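Local coordinates for protein CmeC (Campylobacter jejuni, PDB 4MT4) that forms a trimeric outer membrane channel that probably carries out the last step of multidrug efflux from the cell, at residues L235-N238 and D242-Y245. Numbering follows the deposited sequence.
Sequences LTSN and DILY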
loop_
_atom_site.group_PDB
_atom_site.type_symbol
_atom_site.label_atom_id
_atom_site.label_comp_id
_atom_site.label_asym_id
_atom_site.label_seq_id
_atom_site.Cartn_x
_atom_site.Cartn_y
_atom_site.Cartn_z
ATOM N N LEU B 235 -13.570 8.508 11.682
ATOM C CA LEU B 235 -12.450 9.399 11.957
ATOM C C LEU B 235 -12.438 9.960 13.382
ATOM O O LEU B 235 -11.380 10.323 13.893
ATOM C CB LEU B 235 -12.447 10.563 10.959
ATOM C CG LEU B 235 -11.885 10.312 9.557
ATOM C CD1 LEU B 235 -12.175 11.497 8.648
ATOM C CD2 LEU B 235 -10.390 10.034 9.614
ATOM N N THR B 236 -13.603 10.035 14.021
ATOM C CA THR B 236 -13.736 10.831 15.241
ATOM C C THR B 236 -14.391 10.142 16.443
ATOM O O THR B 236 -14.279 10.632 17.569
ATOM C CB THR B 236 -14.544 12.118 14.953
ATOM O OG1 THR B 236 -15.835 11.770 14.437
ATOM C CG2 THR B 236 -13.821 12.996 13.945
ATOM N N SER B 237 -15.069 9.020 16.221
ATOM C CA SER B 237 -15.884 8.427 17.280
ATOM C C SER B 237 -15.295 7.156 17.890
ATOM O O SER B 237 -14.642 6.368 17.208
ATOM C CB SER B 237 -17.289 8.125 16.750
ATOM O OG SER B 237 -18.114 7.605 17.777
ATOM N N ASN B 238 -15.539 6.973 19.186
ATOM C CA ASN B 238 -15.189 5.738 19.884
ATOM C C ASN B 238 -16.433 5.097 20.490
ATOM O O ASN B 238 -16.345 4.152 21.275
ATOM C CB ASN B 238 -14.151 5.999 20.975
ATOM C CG ASN B 238 -14.689 6.865 22.097
ATOM O OD1 ASN B 238 -15.530 7.737 21.876
ATOM N ND2 ASN B 238 -14.208 6.628 23.313
ATOM N N ASP B 242 -23.050 5.675 18.546
ATOM C CA ASP B 242 -22.888 6.908 17.785
ATOM C C ASP B 242 -22.581 6.592 16.327
ATOM O O ASP B 242 -23.120 7.218 15.414
ATOM C CB ASP B 242 -21.775 7.768 18.389
ATOM C CG ASP B 242 -21.428 8.968 17.530
ATOM O OD1 ASP B 242 -22.343 9.554 16.916
ATOM O OD2 ASP B 242 -20.233 9.328 17.472
ATOM N N ILE B 243 -21.706 5.614 16.125
ATOM C CA ILE B 243 -21.322 5.176 14.790
ATOM C C ILE B 243 -22.509 4.568 14.055
ATOM O O ILE B 243 -22.706 4.819 12.870
ATOM C CB ILE B 243 -20.174 4.150 14.854
ATOM C CG1 ILE B 243 -18.906 4.810 15.393
ATOM C CG2 ILE B 243 -19.913 3.532 13.484
ATOM C CD1 ILE B 243 -17.841 3.829 15.792
ATOM N N LEU B 244 -23.307 3.786 14.772
ATOM C CA LEU B 244 -24.419 3.064 14.164
ATOM C C LEU B 244 -25.648 3.925 13.875
ATOM O O LEU B 244 -26.228 3.835 12.792
ATOM C CB LEU B 244 -24.833 1.894 15.059
ATOM C CG LEU B 244 -24.134 0.551 14.851
ATOM C CD1 LEU B 244 -24.584 -0.452 15.902
ATOM C CD2 LEU B 244 -24.418 0.023 13.456
ATOM N N TYR B 245 -26.053 4.750 14.836
ATOM C CA TYR B 245 -27.375 5.366 14.768
ATOM C C TYR B 245 -27.393 6.896 14.733
ATOM O O TYR B 245 -28.332 7.490 14.203
ATOM C CB TYR B 245 -28.223 4.877 15.946
ATOM C CG TYR B 245 -28.295 3.369 16.051
ATOM C CD1 TYR B 245 -28.962 2.617 15.090
ATOM C CD2 TYR B 245 -27.697 2.697 17.110
ATOM C CE1 TYR B 245 -29.026 1.239 15.181
ATOM C CE2 TYR B 245 -27.757 1.320 17.209
ATOM C CZ TYR B 245 -28.423 0.596 16.242
ATOM O OH TYR B 245 -28.488 -0.776 16.335
#
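A chi1 of -177° swings the Ser237 hydroxyl opposite its own backbone N, and Asp242 places CG in the same way (chi1 172°), bringing hydroxyl and carboxylate together across the turn that follows helix 201-236. Ser237 OG donates a hydrogen bond to Asp242 OD2, 2.7 Å away; the donor sits on the anti side of that oxygen, 24° out of the carboxylate plane. The other oxygen, OD1, forms a salt bridge with Lys233, so the two ends of the carboxylate are held by different residues near the end of the long helix. Asp239, just before the short helix, adds two bonds: its backbone N pairs with Ser237 OG, which is thus doubly engaged, and its OD1 accepts from the backbone N of Asp242. Ile243 adds an apolar flank: its CG1 lies alongside the serine, 3.8 Å from Ser237 OG, while the residue packs on Ile363 of a neighbouring subunit. The arrangement is a tight interhelical connection in which a polar network links the end of helix 201-236 to the start of helix 240-245, which leads away roughly across it, at a subunit interface of the α-helical part of this outer membrane factor trimer.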